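Local coordinates for tryptophan decarboxylase 1 (Oryza sativa subsp. japonica, PDB 6KHO), which catalyses the pyridoxal-phosphate-dependent decarboxylation of L-tryptophan to tryptamine and of 5-hydroxytryptophan to serotonin, working as a homodimer, at residues Ala114-Ala119 / Gly386-Met391; Pro133-Met138 / Arg382-Leu387; Cys437-Ala442 / Glu456-Leu461. All coordinates share one frame; numbering follows the deposited sequence.

Contact 1. Residues Ala114-Ala119 / Gly386-Met391; sequences AGDLIA and GLKLWM
Lys388 and Asp116 form a buried salt bridge, with NZ of Lys388 2.8 Å from OD2 of Asp116. The ammonium comes from above the carboxylate plane, 36° out of it, and the lysine chain crosses the acid obliquely, its CD passing 3.1 Å from OD1 of Asp116. That path is set by the first torsion (chi1 65°), which places CG between the backbone N and the carbonyl carbon, and by a chain that runs extended from there. OD1 of Asp116 also accepts a hydrogen bond from a water, which takes the backbone N-H of Lys388. With an alanine in place of this lysine, the buried Asp116 carboxylate would probably lose its closest charged partner, and the backbone carbonyls of Cys335 and Asp337, which NZ also reaches, would lose this donor. Beside the ion pair the backbones meet at Gly115, whose CA is 4.2 Å from CA of Lys388; a CB there would clash with that atom. SD of Met391 packs 3.5 Å from CA of Gly115, while its CE meets CD1 of Ile118. CD2 of Leu387 touches both Gly115 O and CG2 of Ile118. Phe40 and Phe77 of the second subunit pack against Ile118 and Ala114. This is close, glycine-mediated packing of nearly antiparallel helices (segment axes 7.7 Å apart at closest, directions 153° apart) beside the dimer interface of a group II decarboxylase.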
loop_
_atom_site.group_PDB
_atom_site.type_symbol
_atom_site.label_atom_id
_atom_site.label_comp_id
_atom_site.label_asym_id
_atom_site.label_seq_id
_atom_site.Cartn_x
_atom_site.Cartn_y
_atom_site.Cartn_z
ATOM N N ALA A 114 -3.682 -17.782 -4.385
ATOM C CA ALA A 114 -3.646 -18.637 -3.201
ATOM C C ALA A 114 -2.786 -18.026 -2.108
ATOM O O ALA A 114 -3.195 -17.954 -0.940
ATOM C CB ALA A 114 -3.120 -20.030 -3.576
ATOM N N GLY A 115 -1.590 -17.550 -2.479
ATOM C CA GLY A 115 -0.704 -16.960 -1.494
ATOM C C GLY A 115 -1.284 -15.709 -0.865
ATOM O O GLY A 115 -1.189 -15.511 0.352
ATOM N N ASP A 116 -1.910 -14.854 -1.676
ATOM C CA ASP A 116 -2.486 -13.648 -1.099
ATOM C C ASP A 116 -3.696 -13.953 -0.234
ATOM O O ASP A 116 -3.913 -13.273 0.775
ATOM C CB ASP A 116 -2.852 -12.634 -2.173
ATOM C CG ASP A 116 -1.977 -11.392 -2.089
ATOM O OD1 ASP A 116 -0.993 -11.411 -1.295
ATOM O OD2 ASP A 116 -2.260 -10.402 -2.792
ATOM N N LEU A 117 -4.487 -14.960 -0.602
ATOM C CA LEU A 117 -5.587 -15.392 0.259
ATOM C C LEU A 117 -5.075 -15.860 1.617
ATOM O O LEU A 117 -5.620 -15.488 2.666
ATOM C CB LEU A 117 -6.376 -16.501 -0.442
ATOM C CG LEU A 117 -7.356 -17.375 0.339
ATOM C CD1 LEU A 117 -8.481 -16.557 0.952
ATOM C CD2 LEU A 117 -7.908 -18.468 -0.587
ATOM N N ILE A 118 -4.018 -16.671 1.620
ATOM C CA ILE A 118 -3.465 -17.142 2.887
ATOM C C ILE A 118 -2.940 -15.967 3.712
ATOM O O ILE A 118 -3.178 -15.886 4.925
ATOM C CB ILE A 118 -2.396 -18.217 2.619
ATOM C CG1 ILE A 118 -3.098 -19.474 2.073
ATOM C CG2 ILE A 118 -1.641 -18.555 3.900
ATOM C CD1 ILE A 118 -2.175 -20.543 1.461
ATOM N N ALA A 119 -2.274 -15.007 3.063
ATOM C CA ALA A 119 -1.759 -13.860 3.800
ATOM C C ALA A 119 -2.892 -13.039 4.399
ATOM O O ALA A 119 -2.795 -12.581 5.546
ATOM C CB ALA A 119 -0.878 -13.001 2.890
ATOM N N GLY A 386 5.444 -11.096 0.790
ATOM C CA GLY A 386 6.444 -12.047 0.343
ATOM C C GLY A 386 5.863 -13.405 0.012
ATOM O O GLY A 386 6.401 -14.117 -0.835
ATOM N N LEU A 387 4.743 -13.768 0.647
ATOM C CA LEU A 387 4.219 -15.120 0.504
ATOM C C LEU A 387 3.805 -15.405 -0.937
ATOM O O LEU A 387 4.186 -16.436 -1.508
ATOM C CB LEU A 387 3.048 -15.332 1.470
ATOM C CG LEU A 387 2.496 -16.760 1.530
ATOM C CD1 LEU A 387 3.582 -17.739 1.963
ATOM C CD2 LEU A 387 1.311 -16.839 2.482
ATOM N N LYS A 388 3.025 -14.506 -1.549
ATOM C CA LYS A 388 2.547 -14.796 -2.900
ATOM C C LYS A 388 3.694 -14.808 -3.901
ATOM O O LYS A 388 3.700 -15.623 -4.830
ATOM C CB LYS A 388 1.469 -13.795 -3.325
ATOM C CG LYS A 388 1.938 -12.351 -3.457
ATOM C CD LYS A 388 0.767 -11.451 -3.832
ATOM C CE LYS A 388 1.078 -9.987 -3.540
ATOM N NZ LYS A 388 -0.086 -9.110 -3.898
ATOM N N LEU A 389 4.686 -13.925 -3.719
ATOM C CA LEU A 389 5.821 -13.911 -4.640
ATOM C C LEU A 389 6.643 -15.197 -4.525
ATOM O O LEU A 389 7.043 -15.779 -5.542
ATOM C CB LEU A 389 6.696 -12.685 -4.373
ATOM C CG LEU A 389 7.824 -12.485 -5.380
ATOM C CD1 LEU A 389 7.304 -12.574 -6.819
ATOM C CD2 LEU A 389 8.559 -11.149 -5.121
ATOM N N TRP A 390 6.893 -15.659 -3.297
ATOM C CA TRP A 390 7.581 -16.939 -3.112
ATOM C C TRP A 390 6.762 -18.095 -3.685
ATOM O O TRP A 390 7.306 -18.989 -4.343
ATOM C CB TRP A 390 7.872 -17.163 -1.626
ATOM C CG TRP A 390 8.291 -18.567 -1.297
ATOM C CD1 TRP A 390 9.512 -19.136 -1.525
ATOM C CD2 TRP A 390 7.476 -19.587 -0.694
ATOM N NE1 TRP A 390 9.506 -20.451 -1.109
ATOM C CE2 TRP A 390 8.269 -20.753 -0.598
ATOM C CE3 TRP A 390 6.149 -19.632 -0.247
ATOM C CZ2 TRP A 390 7.789 -21.945 -0.043
ATOM C CZ3 TRP A 390 5.671 -20.821 0.318
ATOM C CH2 TRP A 390 6.495 -21.962 0.408
ATOM N N MET A 391 5.447 -18.083 -3.473
ATOM C CA MET A 391 4.623 -19.189 -3.965
ATOM C C MET A 391 4.651 -19.282 -5.487
ATOM O O MET A 391 4.607 -20.384 -6.050
ATOM C CB MET A 391 3.197 -19.024 -3.473
ATOM C CG MET A 391 3.013 -19.481 -2.043
ATOM S SD MET A 391 1.282 -19.876 -1.740
ATOM C CE MET A 391 1.413 -20.546 -0.085
HETATM O O HOH W 1 1.076 -12.612 -0.030
#

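Contact 2. Residues Pro133-Met138 / Arg382-Leu387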
loop_
_atom_site.group_PDB
_atom_site.type_symbol
_atom_site.label_atom_id
_atom_site.label_comp_id
_atom_site.label_asym_id
_atom_site.label_seq_id
_atom_site.Cartn_x
_atom_site.Cartn_y
_atom_site.Cartn_z
ATOM N N PRO A 133 8.499 -13.198 12.460
ATOM C CA PRO A 133 9.765 -13.504 11.771
ATOM C C PRO A 133 9.613 -14.067 10.366
ATOM O O PRO A 133 10.295 -13.597 9.451
ATOM C CB PRO A 133 10.426 -14.498 12.736
ATOM C CG PRO A 133 10.024 -13.981 14.084
ATOM C CD PRO A 133 8.552 -13.573 13.890
ATOM N N ALA A 134 8.733 -15.048 10.171
ATOM C CA ALA A 134 8.568 -15.661 8.853
ATOM C C ALA A 134 8.187 -14.637 7.787
ATOM O O ALA A 134 8.618 -14.753 6.640
ATOM C CB ALA A 134 7.500 -16.775 8.921
ATOM N N ALA A 135 7.379 -13.630 8.138
ATOM C CA ALA A 135 6.930 -12.674 7.123
ATOM C C ALA A 135 8.090 -11.855 6.582
ATOM O O ALA A 135 8.170 -11.591 5.371
ATOM C CB ALA A 135 5.854 -11.752 7.705
ATOM N N THR A 136 9.000 -11.445 7.461
ATOM C CA THR A 136 10.142 -10.652 7.030
ATOM C C THR A 136 11.201 -11.520 6.366
ATOM O O THR A 136 11.743 -11.149 5.321
ATOM C CB THR A 136 10.711 -9.901 8.233
ATOM O OG1 THR A 136 9.777 -8.877 8.623
ATOM C CG2 THR A 136 12.100 -9.294 7.915
ATOM N N GLU A 137 11.483 -12.693 6.940
ATOM C CA GLU A 137 12.503 -13.554 6.352
ATOM C C GLU A 137 12.063 -14.113 5.005
ATOM O O GLU A 137 12.902 -14.307 4.125
ATOM C CB GLU A 137 12.862 -14.680 7.326
ATOM C CG GLU A 137 13.460 -14.123 8.624
ATOM C CD GLU A 137 14.496 -15.033 9.287
ATOM O OE1 GLU A 137 14.899 -16.058 8.694
ATOM O OE2 GLU A 137 14.893 -14.710 10.423
ATOM N N MET A 138 10.771 -14.393 4.823
ATOM C CA MET A 138 10.328 -14.845 3.506
ATOM C C MET A 138 10.356 -13.716 2.492
ATOM O O MET A 138 10.625 -13.946 1.308
ATOM C CB MET A 138 8.926 -15.439 3.570
ATOM C CG MET A 138 8.420 -15.894 2.194
ATOM S SD MET A 138 7.292 -17.305 2.271
ATOM C CE MET A 138 8.494 -18.661 2.330
ATOM N N ARG A 382 2.350 -3.439 7.491
ATOM C CA ARG A 382 2.514 -3.985 6.147
ATOM C C ARG A 382 1.998 -5.418 6.119
ATOM O O ARG A 382 2.132 -6.146 7.106
ATOM C CB ARG A 382 3.987 -3.945 5.695
ATOM C CG ARG A 382 4.974 -4.648 6.650
ATOM C CD ARG A 382 6.399 -4.083 6.532
ATOM N NE ARG A 382 6.764 -3.836 5.142
ATOM C CZ ARG A 382 7.180 -4.781 4.305
ATOM N NH1 ARG A 382 7.301 -6.034 4.732
ATOM N NH2 ARG A 382 7.483 -4.473 3.052
ATOM N N ARG A 383 1.413 -5.798 4.979
ATOM C CA ARG A 383 0.968 -7.152 4.679
ATOM C C ARG A 383 2.157 -8.076 4.427
ATOM O O ARG A 383 3.261 -7.645 4.097
ATOM C CB ARG A 383 0.090 -7.179 3.417
ATOM C CG ARG A 383 -1.323 -6.681 3.590
ATOM C CD ARG A 383 -2.080 -6.740 2.248
ATOM N NE ARG A 383 -2.039 -8.074 1.650
ATOM C CZ ARG A 383 -2.905 -9.041 1.910
ATOM N NH1 ARG A 383 -3.912 -8.843 2.769
ATOM N NH2 ARG A 383 -2.770 -10.211 1.300
ATOM N N PHE A 384 1.888 -9.375 4.550
ATOM C CA PHE A 384 2.820 -10.450 4.203
ATOM C C PHE A 384 2.803 -10.663 2.682
ATOM O O PHE A 384 2.285 -11.652 2.163
ATOM C CB PHE A 384 2.409 -11.702 4.974
ATOM C CG PHE A 384 3.376 -12.860 4.884
ATOM C CD1 PHE A 384 4.565 -12.770 4.169
ATOM C CD2 PHE A 384 3.068 -14.053 5.519
ATOM C CE1 PHE A 384 5.430 -13.849 4.100
ATOM C CE2 PHE A 384 3.925 -15.138 5.456
ATOM C CZ PHE A 384 5.102 -15.039 4.741
ATOM N N ARG A 385 3.378 -9.692 1.956
ATOM C CA ARG A 385 3.419 -9.768 0.492
ATOM C C ARG A 385 4.445 -10.756 -0.020
ATOM O O ARG A 385 4.343 -11.190 -1.171
ATOM C CB ARG A 385 3.748 -8.412 -0.139
ATOM C CG ARG A 385 2.786 -7.311 0.197
ATOM C CD ARG A 385 2.850 -6.142 -0.812
ATOM N NE ARG A 385 1.525 -5.555 -0.783
ATOM C CZ ARG A 385 1.181 -4.543 -0.001
ATOM N NH1 ARG A 385 2.112 -3.945 0.743
ATOM N NH2 ARG A 385 -0.088 -4.120 0.010
ATOM N N GLY A 386 5.444 -11.096 0.790
ATOM C CA GLY A 386 6.444 -12.047 0.343
ATOM C C GLY A 386 5.863 -13.405 0.012
ATOM O O GLY A 386 6.401 -14.117 -0.835
ATOM N N LEU A 387 4.743 -13.768 0.647
ATOM C CA LEU A 387 4.219 -15.120 0.504
ATOM C C LEU A 387 3.805 -15.405 -0.937
ATOM O O LEU A 387 4.186 -16.436 -1.508
ATOM C CB LEU A 387 3.048 -15.332 1.470
ATOM C CG LEU A 387 2.496 -16.760 1.530
ATOM C CD1 LEU A 387 3.582 -17.739 1.963
ATOM C CD2 LEU A 387 1.311 -16.839 2.482
HETATM O O HOH W 2 6.336 -10.031 3.425
HETATM O O HOH W 3 7.455 -7.607 7.206
#
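Phe384 lays one ring face over the backbone of Ala135, a CH-pi contact in which CA of Ala135 stands 3.8 Å from the ring centroid and 19° off its normal. The approach is offset toward the rim, so CE1 of Phe384 is the ring atom nearest to that CA, and CB of Ala135 lies over the same face, near CD1. CB of Leu387 backs the opposite face, leaving the ring sandwiched. Met138 arrives at the edge: its CB lies in the ring plane, 3.9 Å from CE1 of Phe384. With CG anti to the backbone N (chi1 179°) and bends at chi2 and chi3, the thioether turns to bring SD within 3.7 Å of CD1 of Leu387, in an oblique Met-aromatic contact with Phe384. Polar links across the contact run through water. One water donates to Ala135 O and accepts from Gly386 N; a second joins OG1 of Thr136 to NH1 of Arg382, meeting the guanidinium edge in plane. Arg382 NH1 also salt-bridges Glu139. The inverse gamma turn centred on Phe384 leads into helix 386-420 against the start of helix 133-149, with helix 110-122 touching Phe384 through Ala119 and Met122, and strand 168-172 touching Arg382.

Contact 3. Residues Cys437-Ala442 / Glu456-Leu461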
loop_
_atom_site.group_PDB
_atom_site.type_symbol
_atom_site.label_atom_id
_atom_site.label_comp_id
_atom_site.label_asym_id
_atom_site.label_seq_id
_atom_site.Cartn_x
_atom_site.Cartn_y
_atom_site.Cartn_z
ATOM N N CYS A 437 3.245 -0.774 -30.915
ATOM C CA CYS A 437 2.636 0.516 -31.208
ATOM C C CYS A 437 2.419 0.611 -32.716
ATOM O O CYS A 437 3.353 0.397 -33.494
ATOM C CB CYS A 437 3.515 1.671 -30.714
ATOM S SG CYS A 437 3.635 1.869 -28.897
ATOM N N PHE A 438 1.189 0.924 -33.121
ATOM C CA PHE A 438 0.826 0.904 -34.530
ATOM C C PHE A 438 -0.230 1.967 -34.781
ATOM O O PHE A 438 -0.867 2.466 -33.848
ATOM C CB PHE A 438 0.315 -0.480 -34.968
ATOM C CG PHE A 438 -1.083 -0.792 -34.500
ATOM C CD1 PHE A 438 -1.348 -1.037 -33.158
ATOM C CD2 PHE A 438 -2.134 -0.836 -35.400
ATOM C CE1 PHE A 438 -2.635 -1.319 -32.726
ATOM C CE2 PHE A 438 -3.426 -1.122 -34.972
ATOM C CZ PHE A 438 -3.677 -1.361 -33.636
ATOM N N ARG A 439 -0.404 2.324 -36.055
ATOM C CA ARG A 439 -1.458 3.266 -36.401
ATOM C C ARG A 439 -1.811 3.137 -37.875
ATOM O O ARG A 439 -1.075 2.542 -38.668
ATOM C CB ARG A 439 -1.061 4.709 -36.066
ATOM C CG ARG A 439 0.053 5.295 -36.912
ATOM C CD ARG A 439 0.089 6.802 -36.711
ATOM N NE ARG A 439 0.407 7.512 -37.946
ATOM C CZ ARG A 439 -0.169 8.647 -38.324
ATOM N NH1 ARG A 439 -1.104 9.211 -37.563
ATOM N NH2 ARG A 439 0.190 9.222 -39.464
ATOM N N ILE A 440 -2.979 3.680 -38.211
ATOM C CA ILE A 440 -3.382 3.840 -39.604
ATOM C C ILE A 440 -2.473 4.879 -40.250
ATOM O O ILE A 440 -2.434 6.038 -39.820
ATOM C CB ILE A 440 -4.858 4.250 -39.704
ATOM C CG1 ILE A 440 -5.771 3.062 -39.382
ATOM C CG2 ILE A 440 -5.167 4.822 -41.089
ATOM C CD1 ILE A 440 -7.204 3.462 -39.058
ATOM N N ARG A 441 -1.724 4.451 -41.268
ATOM C CA ARG A 441 -0.815 5.306 -42.021
ATOM C C ARG A 441 -1.570 6.450 -42.696
ATOM O O ARG A 441 -2.768 6.365 -42.976
ATOM C CB ARG A 441 -0.089 4.480 -43.086
ATOM C CG ARG A 441 1.391 4.751 -43.212
ATOM C CD ARG A 441 1.923 4.306 -44.575
ATOM N NE ARG A 441 2.367 2.912 -44.585
ATOM C CZ ARG A 441 3.459 2.455 -43.968
ATOM N NH1 ARG A 441 4.243 3.283 -43.279
ATOM N NH2 ARG A 441 3.772 1.164 -44.042
ATOM N N ALA A 442 -0.847 7.535 -42.965
ATOM C CA ALA A 442 -1.373 8.581 -43.830
ATOM C C ALA A 442 -1.181 8.184 -45.290
ATOM O O ALA A 442 -0.136 7.647 -45.672
ATOM C CB ALA A 442 -0.688 9.916 -43.552
ATOM N N GLU A 456 -7.433 11.372 -36.752
ATOM C CA GLU A 456 -8.836 11.148 -36.420
ATOM C C GLU A 456 -9.310 9.767 -36.863
ATOM O O GLU A 456 -10.228 9.208 -36.253
ATOM C CB GLU A 456 -9.715 12.242 -37.029
ATOM C CG GLU A 456 -10.944 12.595 -36.175
ATOM C CD GLU A 456 -10.591 13.397 -34.919
ATOM O OE1 GLU A 456 -11.481 13.592 -34.058
ATOM O OE2 GLU A 456 -9.423 13.837 -34.798
ATOM N N ALA A 457 -8.703 9.200 -37.909
ATOM C CA ALA A 457 -9.041 7.835 -38.301
ATOM C C ALA A 457 -8.670 6.844 -37.204
ATOM O O ALA A 457 -9.418 5.896 -36.922
ATOM C CB ALA A 457 -8.334 7.471 -39.607
ATOM N N ASN A 458 -7.514 7.048 -36.573
ATOM C CA ASN A 458 -7.088 6.142 -35.515
ATOM C C ASN A 458 -7.963 6.289 -34.279
ATOM O O ASN A 458 -8.294 5.295 -33.626
ATOM C CB ASN A 458 -5.618 6.385 -35.187
ATOM C CG ASN A 458 -4.703 5.853 -36.259
ATOM O OD1 ASN A 458 -4.596 4.646 -36.448
ATOM N ND2 ASN A 458 -4.038 6.755 -36.974
ATOM N N ARG A 459 -8.356 7.518 -33.943
ATOM C CA ARG A 459 -9.255 7.701 -32.812
ATOM C C ARG A 459 -10.605 7.046 -33.076
ATOM O O ARG A 459 -11.205 6.458 -32.170
ATOM C CB ARG A 459 -9.433 9.182 -32.501
ATOM C CG ARG A 459 -10.495 9.429 -31.459
ATOM C CD ARG A 459 -10.601 10.888 -31.070
ATOM N NE ARG A 459 -9.733 11.241 -29.945
ATOM C CZ ARG A 459 -9.927 10.838 -28.689
ATOM N NH1 ARG A 459 -10.954 10.048 -28.389
ATOM N NH2 ARG A 459 -9.093 11.222 -27.731
ATOM N N GLU A 460 -11.091 7.133 -34.316
ATOM C CA GLU A 460 -12.331 6.462 -34.689
ATOM C C GLU A 460 -12.181 4.951 -34.583
ATOM O O GLU A 460 -13.038 4.271 -34.004
ATOM C CB GLU A 460 -12.732 6.872 -36.111
ATOM C CG GLU A 460 -14.035 6.269 -36.614
ATOM C CD GLU A 460 -15.260 7.018 -36.123
ATOM O OE1 GLU A 460 -16.382 6.469 -36.223
ATOM O OE2 GLU A 460 -15.104 8.155 -35.633
ATOM N N LEU A 461 -11.096 4.412 -35.144
ATOM C CA LEU A 461 -10.818 2.983 -35.043
ATOM C C LEU A 461 -10.868 2.511 -33.591
ATOM O O LEU A 461 -11.574 1.550 -33.256
ATOM C CB LEU A 461 -9.453 2.680 -35.662
ATOM C CG LEU A 461 -9.015 1.219 -35.647
ATOM C CD1 LEU A 461 -10.114 0.339 -36.227
ATOM C CD2 LEU A 461 -7.701 1.031 -36.401
#
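Strand 437-440 and helix 456-461 cross at 110°, with 7.8 Å between their axes at closest approach and Ile440 and Asn458 as the nearest backbone pair. The motif is a helix laid across an antiparallel beta-sheet, in the alpha/beta C-terminal part of a fold type I pyridoxal-phosphate enzyme. Asn458 makes the polar link: its side-chain amide meets the backbone of Ile440 on both its donor and acceptor sides. OD1 accepts the N-H of Ile440, a weak hydrogen bond runs from ND2 of Asn458 to O of Ile440, at 3.3 Å, and ND2 has a second weak bond to Ala454 O in its own helix. Together these should hold the amide in one rotation and tie the helix to the last residue of the strand. Beside them lies an apolar patch. Ile440 has CG1 anti to its carbonyl carbon (chi1 -74°), a setting that sends CD1 toward the helix, where it meets CD2 of Leu461 at 3.6 Å and CB of Ala457 at 4.2 Å. Leu461 also touches Thr508 and Thr509 of helix 495-513, while Phe425 of the neighbouring strand touches Ile440. Arg439 crosses the asparagine at about a right angle, CB of Arg439 lying 3.6 Å from OD1 of Asn458. Its guanidinium is directed elsewhere, into salt bridges with Glu426, Glu451 and Asp455. The strong bond is short and almost straight: N of Ile440 lies 2.6 Å from OD1 of Asn458, in the carbonyl plane and on a lone pair, with an N-H...O angle of 173°.

Overall arrangement
Contacts 1 and 2 form one continuous packed region, their centres about 9 Å apart. They share Gly386 and Leu387 at the start of helix 386-420, against which helix 110-122 and the next helix in the chain, 133-149, both pack. Both contacts also touch the second subunit, so this helix junction is part of the dimer's construction. Contact 3 lies on the other side of the chain's centre, about 42 Å from contact 1 and 47 Å from contact 2, centre to centre. It follows them in sequence and joins the four-stranded antiparallel sheet to helix 451-468. Long-range closures thus build the region beside the partner subunit, whereas a short local one builds the C-terminal part.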